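Long-range contacts in fimbrial protein MyfA (Yersinia enterocolitica, PDB 5LND), which serves as the major subunit of Myf fimbriae, protease-resistant homopolymers made by pathogenic serotypes of Yersinia and probably a virulence factor: residues S1-F6 / V28-G33; K36-R41 / V105-E110; N64-D69 / A84-A89. One frame throughout, in Å; residues are numbered along the deposited sequence.

Contact 1 (S1-F6 / V28-G33)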
ATOM      1  N   SER B   1      11.980  35.154 -10.485  1.00 24.75           N
ATOM      2  CA  SER B   1      11.707  35.420  -9.076  1.00 28.15           C
ATOM      3  C   SER B   1      10.841  34.322  -8.449  1.00 26.02           C
ATOM      4  O   SER B   1      10.631  34.299  -7.237  1.00 27.41           O
ATOM      5  CB  SER B   1      11.044  36.790  -8.909  1.00 30.24           C
ATOM      6  OG  SER B   1       9.855  36.889  -9.670  1.00 30.76           O
ATOM      7  N   PHE B   2      10.346  33.417  -9.288  1.00 25.79           N
ATOM      8  CA  PHE B   2       9.582  32.252  -8.840  1.00 23.81           C
ATOM      9  C   PHE B   2      10.512  31.115  -8.428  1.00 25.32           C
ATOM     10  O   PHE B   2      11.427  30.735  -9.169  1.00 24.90           O
ATOM     11  CB  PHE B   2       8.622  31.790  -9.944  1.00 22.89           C
ATOM     12  CG  PHE B   2       8.260  30.314  -9.888  1.00 24.71           C
ATOM     13  CD1 PHE B   2       7.208  29.866  -9.093  1.00 25.07           C
ATOM     14  CD2 PHE B   2       8.944  29.382 -10.666  1.00 22.44           C
ATOM     15  CE1 PHE B   2       6.873  28.520  -9.047  1.00 22.53           C
ATOM     16  CE2 PHE B   2       8.603  28.043 -10.626  1.00 22.09           C
ATOM     17  CZ  PHE B   2       7.571  27.612  -9.817  1.00 20.87           C
ATOM     18  N   SER B   3      10.259  30.572  -7.243  1.00 21.49           N
ATOM     19  CA  SER B   3      11.061  29.493  -6.705  1.00 21.49           C
ATOM     20  C   SER B   3      10.172  28.609  -5.858  1.00 24.26           C
ATOM     21  O   SER B   3       9.175  29.071  -5.309  1.00 25.89           O
ATOM     22  CB  SER B   3      12.182  30.046  -5.841  1.00 23.45           C
ATOM     23  OG  SER B   3      11.694  30.438  -4.575  1.00 25.54           O
ATOM     24  N   VAL B   4      10.527  27.333  -5.757  1.00 23.94           N
ATOM     25  CA  VAL B   4       9.805  26.389  -4.907  1.00 23.00           C
ATOM     26  C   VAL B   4      10.821  25.605  -4.091  1.00 22.32           C
ATOM     27  O   VAL B   4      11.901  25.304  -4.584  1.00 25.68           O
ATOM     28  CB  VAL B   4       8.970  25.403  -5.748  1.00 22.26           C
ATOM     29  CG1 VAL B   4       8.165  24.475  -4.863  1.00 21.85           C
ATOM     30  CG2 VAL B   4       8.050  26.152  -6.673  1.00 22.04           C
ATOM     31  N   GLU B   5      10.514  25.302  -2.837  1.00 21.15           N
ATOM     32  CA  GLU B   5      11.305  24.304  -2.124  1.00 23.18           C
ATOM     33  C   GLU B   5      10.408  23.283  -1.464  1.00 21.48           C
ATOM     34  O   GLU B   5       9.451  23.635  -0.792  1.00 21.54           O
ATOM     35  CB  GLU B   5      12.238  24.921  -1.084  1.00 26.88           C
ATOM     36  CG  GLU B   5      12.962  23.871  -0.206  1.00 32.27           C
ATOM     37  CD  GLU B   5      14.038  23.043  -0.942  1.00 33.41           C
ATOM     38  OE1 GLU B   5      13.744  22.402  -1.977  1.00 33.71           O
ATOM     39  OE2 GLU B   5      15.192  23.013  -0.458  1.00 35.04           O
ATOM     40  N   PHE B   6      10.739  22.013  -1.660  1.00 22.01           N
ATOM     41  CA  PHE B   6       9.955  20.915  -1.121  1.00 23.05           C
ATOM     42  C   PHE B   6      10.886  19.857  -0.529  1.00 24.04           C
ATOM     43  O   PHE B   6      11.684  19.250  -1.242  1.00 23.63           O
ATOM     44  CB  PHE B   6       9.102  20.312  -2.230  1.00 22.20           C
ATOM     45  CG  PHE B   6       8.162  19.248  -1.761  1.00 20.09           C
ATOM     46  CD1 PHE B   6       7.097  19.565  -0.941  1.00 18.79           C
ATOM     47  CD2 PHE B   6       8.330  17.936  -2.158  1.00 20.10           C
ATOM     48  CE1 PHE B   6       6.219  18.596  -0.512  1.00 16.26           C
ATOM     49  CE2 PHE B   6       7.451  16.960  -1.741  1.00 18.98           C
ATOM     50  CZ  PHE B   6       6.395  17.293  -0.914  1.00 17.37           C
ATOM     51  N   VAL B  28       7.592  25.310   0.220  1.00 22.05           N
ATOM     52  CA  VAL B  28       7.659  26.766   0.179  1.00 22.69           C
ATOM     53  C   VAL B  28       7.525  27.265  -1.249  1.00 20.69           C
ATOM     54  O   VAL B  28       8.361  26.960  -2.093  1.00 21.35           O
ATOM     55  CB  VAL B  28       8.980  27.293   0.766  1.00 24.48           C
ATOM     56  CG1 VAL B  28       8.993  28.804   0.746  1.00 24.33           C
ATOM     57  CG2 VAL B  28       9.155  26.796   2.182  1.00 24.55           C
ATOM     58  N   MET B  29       6.474  28.032  -1.515  1.00 21.58           N
ATOM     59  CA  MET B  29       6.242  28.578  -2.848  1.00 20.62           C
ATOM     60  C   MET B  29       6.398  30.100  -2.822  1.00 22.27           C
ATOM     61  O   MET B  29       5.619  30.800  -2.175  1.00 20.13           O
ATOM     62  CB  MET B  29       4.847  28.182  -3.353  1.00 19.09           C
ATOM     63  CG  MET B  29       4.614  26.679  -3.490  1.00 17.75           C
ATOM     64  SD  MET B  29       2.901  26.206  -3.763  1.00 14.29           S
ATOM     65  CE  MET B  29       2.188  26.546  -2.164  1.00 16.42           C
ATOM     66  N   SER B  30       7.403  30.605  -3.533  1.00 22.23           N
ATOM     67  CA  SER B  30       7.736  32.023  -3.479  1.00 22.77           C
ATOM     68  C   SER B  30       7.595  32.783  -4.795  1.00 23.62           C
ATOM     69  O   SER B  30       7.896  32.256  -5.868  1.00 20.87           O
ATOM     70  CB  SER B  30       9.153  32.211  -2.943  1.00 23.77           C
ATOM     71  OG  SER B  30       9.236  31.805  -1.596  1.00 27.46           O
ATOM     72  N   ASP B  31       7.129  34.028  -4.674  1.00 25.09           N
ATOM     73  CA  ASP B  31       7.228  35.037  -5.728  1.00 23.96           C
ATOM     74  C   ASP B  31       6.791  36.400  -5.215  1.00 24.32           C
ATOM     75  O   ASP B  31       5.724  36.531  -4.625  1.00 24.24           O
ATOM     76  CB  ASP B  31       6.386  34.676  -6.945  1.00 24.04           C
ATOM     77  CG  ASP B  31       6.835  35.417  -8.186  1.00 25.59           C
ATOM     78  OD1 ASP B  31       7.687  36.318  -8.064  1.00 25.10           O
ATOM     79  OD2 ASP B  31       6.339  35.103  -9.284  1.00 28.07           O
ATOM     80  N   SER B  32       7.612  37.415  -5.463  1.00 27.67           N
ATOM     81  CA  SER B  32       7.268  38.788  -5.105  1.00 25.76           C
ATOM     82  C   SER B  32       6.528  39.477  -6.240  1.00 24.28           C
ATOM     83  O   SER B  32       5.958  40.548  -6.055  1.00 25.51           O
ATOM     84  CB  SER B  32       8.521  39.577  -4.757  1.00 25.99           C
ATOM     85  OG  SER B  32       9.484  39.489  -5.793  1.00 28.23           O
ATOM     86  N   GLY B  33       6.546  38.860  -7.417  1.00 23.87           N
ATOM     87  CA  GLY B  33       5.763  39.347  -8.537  1.00 24.23           C
ATOM     88  C   GLY B  33       4.291  39.139  -8.261  1.00 25.63           C
ATOM     89  O   GLY B  33       3.926  38.288  -7.451  1.00 24.35           O
TER
HETATM   90  O   HOH W   1      10.414  29.108  -2.147  1.00 20.63           O
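With Ser1 OG tucked between its own backbone N and carbonyl carbon (chi1 57°), and Asp31 CG swung opposite its backbone N (chi1 -160°), hydroxyl and carboxylate meet just beyond the end of an antiparallel strand pair in the Ig-like beta sandwich of MyfA. Ser1 OG donates to Asp31 OD1 at 2.8 Å, coming from the syn side but 31° out of the carboxylate plane. Gly33 N takes the same oxygen from the opposite face and closes an Asx turn, so two donors grip OD1 and hold the carboxylate in place.

Further along, the strands zip together. Ser3 faces Ser30 and Glu5 faces Val28 in hydrogen-bonded pairs; Ser30 N to Ser3 O is 2.9 Å, and Val28 N to Glu5 O is 2.7 Å. In the non-hydrogen-bonded pair between them, Val4 and Met29 turn to the interior, where Val4 CG1 lies 4.4 Å from Met29 CG and both side chains also touch Val105 of the facing sheet. Strand 3-8 is one outer strand of this three-stranded sheet, while 22-30 runs in the middle, with 81-88 beyond it.

The other face carries Ser3, Ser30, Glu5 and Val28. Here one water ties three groups together: it donates to Val28 O at 3.0 Å and also bonds both Ser3 OG and Ser30 OG.

Contact 2 (K36-R41 / V105-E110)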
ATOM      1  N   LYS B  36      -2.196  35.530  -8.233  1.00 20.74           N
ATOM      2  CA  LYS B  36      -3.420  35.231  -7.492  1.00 20.95           C
ATOM      3  C   LYS B  36      -3.239  34.147  -6.434  1.00 20.38           C
ATOM      4  O   LYS B  36      -3.629  34.324  -5.280  1.00 20.28           O
ATOM      5  CB  LYS B  36      -4.538  34.827  -8.446  1.00 21.88           C
ATOM      6  CG  LYS B  36      -5.895  34.770  -7.788  1.00 22.94           C
ATOM      7  CD  LYS B  36      -6.952  34.291  -8.760  1.00 25.67           C
ATOM      8  CE  LYS B  36      -8.320  34.241  -8.102  1.00 22.24           C
ATOM      9  NZ  LYS B  36      -9.309  33.685  -9.044  1.00 24.83           N
ATOM     10  N   GLY B  37      -2.646  33.026  -6.825  1.00 18.85           N
ATOM     11  CA  GLY B  37      -2.483  31.913  -5.909  1.00 18.08           C
ATOM     12  C   GLY B  37      -1.637  30.802  -6.486  1.00 17.72           C
ATOM     13  O   GLY B  37      -0.892  31.012  -7.443  1.00 17.89           O
ATOM     14  N   TRP B  38      -1.756  29.618  -5.890  1.00 19.87           N
ATOM     15  CA  TRP B  38      -0.951  28.460  -6.272  1.00 18.41           C
ATOM     16  C   TRP B  38      -1.784  27.183  -6.387  1.00 17.78           C
ATOM     17  O   TRP B  38      -2.814  27.037  -5.736  1.00 17.52           O
ATOM     18  CB  TRP B  38       0.166  28.230  -5.243  1.00 17.87           C
ATOM     19  CG  TRP B  38       1.019  29.436  -4.951  1.00 17.53           C
ATOM     20  CD1 TRP B  38       0.755  30.430  -4.057  1.00 18.18           C
ATOM     21  CD2 TRP B  38       2.274  29.766  -5.556  1.00 18.77           C
ATOM     22  NE1 TRP B  38       1.770  31.357  -4.066  1.00 19.69           N
ATOM     23  CE2 TRP B  38       2.713  30.972  -4.982  1.00 20.23           C
ATOM     24  CE3 TRP B  38       3.068  29.154  -6.527  1.00 17.71           C
ATOM     25  CZ2 TRP B  38       3.917  31.579  -5.350  1.00 20.23           C
ATOM     26  CZ3 TRP B  38       4.253  29.752  -6.884  1.00 18.54           C
ATOM     27  CH2 TRP B  38       4.668  30.952  -6.302  1.00 19.74           C
ATOM     28  N   ASN B  39      -1.325  26.267  -7.227  1.00 15.47           N
ATOM     29  CA  ASN B  39      -1.821  24.907  -7.236  1.00 15.89           C
ATOM     30  C   ASN B  39      -0.696  23.966  -6.829  1.00 15.58           C
ATOM     31  O   ASN B  39       0.460  24.207  -7.159  1.00 16.22           O
ATOM     32  CB  ASN B  39      -2.331  24.537  -8.626  1.00 17.19           C
ATOM     33  CG  ASN B  39      -3.613  25.247  -8.979  1.00 19.14           C
ATOM     34  OD1 ASN B  39      -4.452  25.482  -8.116  1.00 18.30           O
ATOM     35  ND2 ASN B  39      -3.776  25.593 -10.254  1.00 16.88           N
ATOM     36  N   VAL B  40      -1.025  22.920  -6.078  1.00 14.26           N
ATOM     37  CA  VAL B  40      -0.102  21.812  -5.893  1.00 15.74           C
ATOM     38  C   VAL B  40      -0.818  20.570  -6.408  1.00 16.11           C
ATOM     39  O   VAL B  40      -1.790  20.116  -5.802  1.00 16.12           O
ATOM     40  CB  VAL B  40       0.341  21.635  -4.426  1.00 14.74           C
ATOM     41  CG1 VAL B  40       1.438  20.582  -4.320  1.00 14.17           C
ATOM     42  CG2 VAL B  40       0.825  22.935  -3.858  1.00 12.94           C
ATOM     43  N   ARG B  41      -0.358  20.047  -7.544  1.00 15.76           N
ATOM     44  CA  ARG B  41      -1.020  18.928  -8.200  1.00 17.95           C
ATOM     45  C   ARG B  41      -0.209  17.639  -8.125  1.00 18.29           C
ATOM     46  O   ARG B  41       0.885  17.561  -8.683  1.00 19.83           O
ATOM     47  CB  ARG B  41      -1.253  19.255  -9.672  1.00 19.54           C
ATOM     48  CG  ARG B  41      -1.959  20.570  -9.938  1.00 17.34           C
ATOM     49  CD  ARG B  41      -2.431  20.604 -11.362  1.00 18.89           C
ATOM     50  NE  ARG B  41      -3.291  21.743 -11.648  1.00 19.74           N
ATOM     51  CZ  ARG B  41      -4.605  21.647 -11.797  1.00 19.16           C
ATOM     52  NH1 ARG B  41      -5.173  20.464 -11.681  1.00 21.52           N
ATOM     53  NH2 ARG B  41      -5.345  22.715 -12.062  1.00 18.99           N
ATOM     54  N   VAL B 105       3.974  22.104  -9.012  1.00 15.76           N
ATOM     55  CA  VAL B 105       3.524  23.363  -8.446  1.00 19.63           C
ATOM     56  C   VAL B 105       3.165  24.321  -9.570  1.00 17.50           C
ATOM     57  O   VAL B 105       3.865  24.381 -10.570  1.00 17.95           O
ATOM     58  CB  VAL B 105       4.598  23.980  -7.553  1.00 19.91           C
ATOM     59  CG1 VAL B 105       4.122  25.296  -6.988  1.00 17.93           C
ATOM     60  CG2 VAL B 105       4.917  23.032  -6.425  1.00 18.30           C
ATOM     61  N   GLU B 106       2.066  25.051  -9.410  1.00 17.48           N
ATOM     62  CA  GLU B 106       1.648  26.036 -10.401  1.00 17.54           C
ATOM     63  C   GLU B 106       1.280  27.379  -9.763  1.00 18.14           C
ATOM     64  O   GLU B 106       0.491  27.429  -8.827  1.00 18.22           O
ATOM     65  CB  GLU B 106       0.454  25.507 -11.190  1.00 17.85           C
ATOM     66  CG  GLU B 106       0.672  24.184 -11.883  1.00 16.44           C
ATOM     67  CD  GLU B 106      -0.587  23.695 -12.559  1.00 21.37           C
ATOM     68  OE1 GLU B 106      -1.676  24.124 -12.130  1.00 22.95           O
ATOM     69  OE2 GLU B 106      -0.493  22.897 -13.517  1.00 20.04           O
ATOM     70  N   GLU B 107       1.850  28.462 -10.281  1.00 17.85           N
ATOM     71  CA  GLU B 107       1.483  29.810  -9.863  1.00 19.24           C
ATOM     72  C   GLU B 107       0.497  30.380 -10.867  1.00 19.28           C
ATOM     73  O   GLU B 107       0.754  30.335 -12.069  1.00 18.39           O
ATOM     74  CB  GLU B 107       2.719  30.704  -9.830  1.00 20.08           C
ATOM     75  CG  GLU B 107       2.440  32.151  -9.442  1.00 20.65           C
ATOM     76  CD  GLU B 107       3.646  33.063  -9.621  1.00 21.90           C
ATOM     77  OE1 GLU B 107       4.587  32.697 -10.349  1.00 19.49           O
ATOM     78  OE2 GLU B 107       3.651  34.158  -9.033  1.00 21.56           O
ATOM     79  N   TYR B 108      -0.618  30.929 -10.388  1.00 19.76           N
ATOM     80  CA  TYR B 108      -1.612  31.495 -11.298  1.00 17.74           C
ATOM     81  C   TYR B 108      -1.912  32.975 -11.062  1.00 20.98           C
ATOM     82  O   TYR B 108      -1.576  33.532 -10.020  1.00 18.86           O
ATOM     83  CB  TYR B 108      -2.898  30.652 -11.340  1.00 19.24           C
ATOM     84  CG  TYR B 108      -3.589  30.432 -10.013  1.00 17.13           C
ATOM     85  CD1 TYR B 108      -4.366  31.423  -9.433  1.00 16.71           C
ATOM     86  CD2 TYR B 108      -3.502  29.213  -9.365  1.00 18.33           C
ATOM     87  CE1 TYR B 108      -5.010  31.214  -8.234  1.00 16.66           C
ATOM     88  CE2 TYR B 108      -4.142  28.992  -8.163  1.00 16.29           C
ATOM     89  CZ  TYR B 108      -4.889  29.998  -7.596  1.00 18.39           C
ATOM     90  OH  TYR B 108      -5.532  29.789  -6.395  1.00 17.81           O
ATOM     91  N   VAL B 109      -2.524  33.607 -12.058  1.00 22.14           N
ATOM     92  CA  VAL B 109      -2.902  35.007 -11.952  1.00 22.61           C
ATOM     93  C   VAL B 109      -4.385  35.179 -12.178  1.00 24.93           C
ATOM     94  O   VAL B 109      -5.049  34.277 -12.688  1.00 24.89           O
ATOM     95  CB  VAL B 109      -2.142  35.925 -12.946  1.00 23.00           C
ATOM     96  CG1 VAL B 109      -0.659  35.946 -12.640  1.00 22.37           C
ATOM     97  CG2 VAL B 109      -2.422  35.530 -14.403  1.00 20.47           C
ATOM     98  N   GLU B 110      -4.893  36.347 -11.790  1.00 28.95           N
ATOM     99  CA  GLU B 110      -6.278  36.724 -12.047  1.00 29.59           C
ATOM    100  C   GLU B 110      -6.510  36.924 -13.540  1.00 30.76           C
ATOM    101  O   GLU B 110      -5.739  37.616 -14.210  1.00 30.56           O
ATOM    102  CB  GLU B 110      -6.627  38.013 -11.301  1.00 29.76           C
ATOM    103  CG  GLU B 110      -6.688  37.881  -9.782  1.00 32.24           C
ATOM    104  CD  GLU B 110      -5.678  38.770  -9.058  1.00 43.62           C
ATOM    105  OE1 GLU B 110      -5.364  39.871  -9.558  1.00 48.80           O
ATOM    106  OE2 GLU B 110      -5.197  38.361  -7.981  1.00 42.56           O
TER
HETATM  107  O   HOH W   2      -3.991  24.687 -13.706  1.00 20.66           O
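Tyr108, Lys36 and Glu106 bury much of the surface where 36-41 and 105-110 pair as antiparallel strands. Tyr108 CG sits between its backbone N and carbonyl carbon (chi1 57°), which lays the ring across Gly37 on the opposing strand. Gly37 C lies 3.4 Å above the middle of the Tyr108 ring plane, and Gly37 CA makes a CH-pi contact with the same face. The ring thus lies flat on the glycine backbone.

Lys36 runs past this ring as an extended chain, with its CB 3.5 Å from Tyr108 CD1 and its CG at the ring's edge. Farther out, Lys36 CD packs on Glu110 CG at 3.7 Å. The backbone adds a classic beta bulge: Lys36 N bonds Tyr108 O at 2.8 Å, and Gly37 N reaches that same oxygen in a weak bond.

Glu106, on the same face as Tyr108, offers OE1 as a shared acceptor. Arg41 NE makes a salt bridge to Glu106 OE1 at 2.9 Å, striking from above the carboxylate plane. Asn39 ND2 comes in nearly along the C-O axis, 3.2 Å from Glu106 OE1. A water bridges OE1 and Arg41 NH2, and OE2 pairs with Arg104, so both oxygens are held.

On the other face, Glu107 CG covers the six-membered ring of Trp38 at 4.1 Å from its centroid, with carboxylate and ring planes only 7° apart.

Strand 72-75 flanks 37-52 on its far side, and Asp76, just after it, hydrogen-bonds Tyr108 OH. Strand 118-130 pairs with the other edge of 97-108, and Met29 of strand 22-30 packs from the facing sheet against Trp38, Val40 and Val105.

Contact 3 (N64-D69 / A84-A89)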
ATOM      1  N   ASN B  64      -3.093  21.820   6.438  1.00 21.26           N
ATOM      2  CA  ASN B  64      -4.034  22.756   7.028  1.00 20.79           C
ATOM      3  C   ASN B  64      -3.870  24.144   6.431  1.00 24.34           C
ATOM      4  O   ASN B  64      -4.535  25.088   6.846  1.00 28.28           O
ATOM      5  CB  ASN B  64      -3.839  22.833   8.544  1.00 23.51           C
ATOM      6  CG  ASN B  64      -4.254  21.561   9.259  1.00 25.58           C
ATOM      7  OD1 ASN B  64      -5.206  20.889   8.861  1.00 27.50           O
ATOM      8  ND2 ASN B  64      -3.536  21.222  10.326  1.00 21.32           N
ATOM      9  N   GLU B  65      -2.973  24.258   5.460  1.00 24.01           N
ATOM     10  CA  GLU B  65      -2.671  25.532   4.839  1.00 21.48           C
ATOM     11  C   GLU B  65      -3.271  25.670   3.450  1.00 19.44           C
ATOM     12  O   GLU B  65      -3.390  26.779   2.946  1.00 25.89           O
ATOM     13  CB  GLU B  65      -1.157  25.744   4.763  1.00 23.74           C
ATOM     14  CG  GLU B  65      -0.443  25.753   6.114  1.00 23.47           C
ATOM     15  CD  GLU B  65      -0.255  24.367   6.677  1.00 23.19           C
ATOM     16  OE1 GLU B  65      -0.080  23.427   5.883  1.00 23.37           O
ATOM     17  OE2 GLU B  65      -0.310  24.211   7.908  1.00 28.62           O
ATOM     18  N   LEU B  66      -3.650  24.557   2.828  1.00 18.54           N
ATOM     19  CA  LEU B  66      -4.174  24.602   1.466  1.00 18.29           C
ATOM     20  C   LEU B  66      -5.567  23.992   1.350  1.00 18.92           C
ATOM     21  O   LEU B  66      -5.944  23.109   2.114  1.00 21.64           O
ATOM     22  CB  LEU B  66      -3.225  23.908   0.487  1.00 18.54           C
ATOM     23  CG  LEU B  66      -1.724  24.199   0.531  1.00 16.90           C
ATOM     24  CD1 LEU B  66      -1.034  23.292  -0.446  1.00 19.06           C
ATOM     25  CD2 LEU B  66      -1.389  25.618   0.193  1.00 18.17           C
ATOM     26  N   SER B  67      -6.332  24.491   0.391  1.00 17.66           N
ATOM     27  CA  SER B  67      -7.642  23.952   0.108  1.00 19.95           C
ATOM     28  C   SER B  67      -7.466  22.833  -0.890  1.00 17.40           C
ATOM     29  O   SER B  67      -6.394  22.654  -1.449  1.00 17.01           O
ATOM     30  CB  SER B  67      -8.558  25.033  -0.449  1.00 19.35           C
ATOM     31  OG  SER B  67      -8.910  25.959   0.547  1.00 19.41           O
ATOM     32  N   TRP B  68      -8.528  22.079  -1.101  1.00 18.74           N
ATOM     33  CA  TRP B  68      -8.479  20.941  -1.986  1.00 17.83           C
ATOM     34  C   TRP B  68      -9.630  21.089  -2.952  1.00 19.70           C
ATOM     35  O   TRP B  68     -10.682  21.636  -2.604  1.00 19.28           O
ATOM     36  CB  TRP B  68      -8.600  19.669  -1.160  1.00 19.18           C
ATOM     37  CG  TRP B  68      -8.695  18.392  -1.921  1.00 19.09           C
ATOM     38  CD1 TRP B  68      -9.837  17.727  -2.251  1.00 20.92           C
ATOM     39  CD2 TRP B  68      -7.609  17.589  -2.405  1.00 19.64           C
ATOM     40  NE1 TRP B  68      -9.535  16.570  -2.925  1.00 20.06           N
ATOM     41  CE2 TRP B  68      -8.172  16.461  -3.034  1.00 20.38           C
ATOM     42  CE3 TRP B  68      -6.218  17.721  -2.379  1.00 16.69           C
ATOM     43  CZ2 TRP B  68      -7.389  15.468  -3.630  1.00 18.11           C
ATOM     44  CZ3 TRP B  68      -5.445  16.737  -2.968  1.00 17.01           C
ATOM     45  CH2 TRP B  68      -6.030  15.629  -3.588  1.00 19.33           C
ATOM     46  N   ASP B  69      -9.397  20.632  -4.177  1.00 21.94           N
ATOM     47  CA  ASP B  69     -10.393  20.651  -5.228  1.00 20.17           C
ATOM     48  C   ASP B  69     -10.268  19.342  -6.002  1.00 21.88           C
ATOM     49  O   ASP B  69      -9.386  19.193  -6.856  1.00 21.36           O
ATOM     50  CB  ASP B  69     -10.177  21.867  -6.131  1.00 20.51           C
ATOM     51  CG  ASP B  69     -11.146  21.918  -7.291  1.00 22.15           C
ATOM     52  OD1 ASP B  69     -12.118  21.137  -7.304  1.00 23.68           O
ATOM     53  OD2 ASP B  69     -10.938  22.747  -8.191  1.00 23.06           O
ATOM     54  N   ALA B  84       3.616  25.492   3.427  1.00 20.57           N
ATOM     55  CA  ALA B  84       2.659  24.457   3.794  1.00 19.92           C
ATOM     56  C   ALA B  84       3.401  23.252   4.323  1.00 20.55           C
ATOM     57  O   ALA B  84       4.437  22.878   3.778  1.00 23.51           O
ATOM     58  CB  ALA B  84       1.807  24.071   2.613  1.00 18.84           C
ATOM     59  N   THR B  85       2.878  22.657   5.392  1.00 19.88           N
ATOM     60  CA  THR B  85       3.374  21.368   5.862  1.00 20.20           C
ATOM     61  C   THR B  85       2.354  20.292   5.517  1.00 19.55           C
ATOM     62  O   THR B  85       1.154  20.485   5.703  1.00 19.18           O
ATOM     63  CB  THR B  85       3.628  21.359   7.373  1.00 19.73           C
ATOM     64  OG1 THR B  85       4.493  22.442   7.721  1.00 20.72           O
ATOM     65  CG2 THR B  85       4.278  20.052   7.801  1.00 21.03           C
ATOM     66  N   PHE B  86       2.831  19.169   4.999  1.00 19.85           N
ATOM     67  CA  PHE B  86       1.956  18.046   4.726  1.00 21.33           C
ATOM     68  C   PHE B  86       2.179  16.994   5.794  1.00 22.53           C
ATOM     69  O   PHE B  86       3.298  16.509   5.976  1.00 22.31           O
ATOM     70  CB  PHE B  86       2.211  17.485   3.327  1.00 18.64           C
ATOM     71  CG  PHE B  86       1.884  18.449   2.224  1.00 17.09           C
ATOM     72  CD1 PHE B  86       0.637  18.428   1.615  1.00 15.41           C
ATOM     73  CD2 PHE B  86       2.826  19.384   1.799  1.00 18.26           C
ATOM     74  CE1 PHE B  86       0.330  19.322   0.595  1.00 17.32           C
ATOM     75  CE2 PHE B  86       2.528  20.286   0.782  1.00 16.63           C
ATOM     76  CZ  PHE B  86       1.278  20.251   0.182  1.00 17.73           C
ATOM     77  N   PHE B  87       1.113  16.658   6.509  1.00 19.69           N
ATOM     78  CA  PHE B  87       1.230  15.756   7.637  1.00 19.74           C
ATOM     79  C   PHE B  87       0.421  14.483   7.418  1.00 21.03           C
ATOM     80  O   PHE B  87      -0.461  14.438   6.560  1.00 18.34           O
ATOM     81  CB  PHE B  87       0.781  16.457   8.917  1.00 20.64           C
ATOM     82  CG  PHE B  87      -0.664  16.848   8.913  1.00 21.37           C
ATOM     83  CD1 PHE B  87      -1.640  15.948   9.305  1.00 18.79           C
ATOM     84  CD2 PHE B  87      -1.050  18.118   8.514  1.00 22.96           C
ATOM     85  CE1 PHE B  87      -2.961  16.301   9.291  1.00 20.81           C
ATOM     86  CE2 PHE B  87      -2.378  18.480   8.498  1.00 22.06           C
ATOM     87  CZ  PHE B  87      -3.337  17.568   8.887  1.00 21.20           C
ATOM     88  N   LEU B  88       0.736  13.451   8.195  1.00 20.59           N
ATOM     89  CA  LEU B  88      -0.038  12.220   8.200  1.00 19.74           C
ATOM     90  C   LEU B  88      -1.062  12.328   9.323  1.00 20.96           C
ATOM     91  O   LEU B  88      -0.766  12.880  10.375  1.00 20.75           O
ATOM     92  CB  LEU B  88       0.881  11.033   8.429  1.00 19.74           C
ATOM     93  CG  LEU B  88       2.089  10.950   7.511  1.00 16.95           C
ATOM     94  CD1 LEU B  88       2.848   9.667   7.762  1.00 18.84           C
ATOM     95  CD2 LEU B  88       1.658  11.059   6.060  1.00 18.51           C
ATOM     96  N   ALA B  89      -2.270  11.822   9.105  1.00 21.08           N
ATOM     97  CA  ALA B  89      -3.305  11.956  10.120  1.00 22.71           C
ATOM     98  C   ALA B  89      -3.030  11.059  11.326  1.00 26.38           C
ATOM     99  O   ALA B  89      -2.450   9.979  11.207  1.00 25.49           O
ATOM    100  CB  ALA B  89      -4.677  11.677   9.536  1.00 21.78           C
TER
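Glu65 reaches from the loop before strand 67-69 to strand 81-88, an outer strand of the three-stranded sheet in the Ig-like beta sandwich. Its CB starts over Ala84, 4.0 Å from Ala84 CB. Glu65 CG passes beside Ala84 CA at 4.1 Å, and there the chain bends (chi2 77°), turning the carboxylate along the strand. CD comes near Thr85 N, and at the tip Glu65 OE1 accepts a hydrogen bond from Thr85 N at 3.1 Å. That N-H does not lie in the carboxylate plane but comes from well above it, 65° out. Thr63 OG1 also hydrogen-bonds OE1, and weakly Thr85 O. Glu65 OE1 and Thr85 O are themselves two acceptors, 3.2 Å apart.

Leu66 takes the apolar part of the contact. Its CG packs 4.1 Å from Ala84 CB, and Leu66 CD1 meets Phe86 CZ at 3.9 Å, the two side chains crossing at about a right angle. Leu66 also touches Val40, Trp73 and Ile75, so the loop residue bridges strand 81-88 and the opposite sheet.

Asn64 finishes the contact at the Phe87 ring. Near it, Phe87 also shares a backbone hydrogen bond with His62, which holds the preceding part of the loop to the strand. Amide and ring planes are 48° apart, and Asn64 ND2 stands 3.5 Å from Phe87 CE2.

Overall arrangement
All three contacts belong to one sandwich. Contact 1 lies in the three-stranded sheet and contact 2 in the sheet facing it, their centres about 11 Å apart. Phe2 CE1 packs 3.6 Å from Trp38 CZ3, and Met29 SD lies 3.6 Å from Val105 CG1. Asp31 OD2 and Glu107 OE2 approach to 2.9 Å, where a shared proton would be plausible. Contact 3 joins the sheets farther along, its centre about 15 Å from that of contact 2, with Leu66 CD1 3.9 Å from Val40 CG2; Phe6 and Phe86 link it to contact 1. Strand 118-130, probably the donor strand fused on in this self-complemented construct, touches Phe2, Val4, Phe6 and Val105, bringing contacts 1 and 2 to one seam.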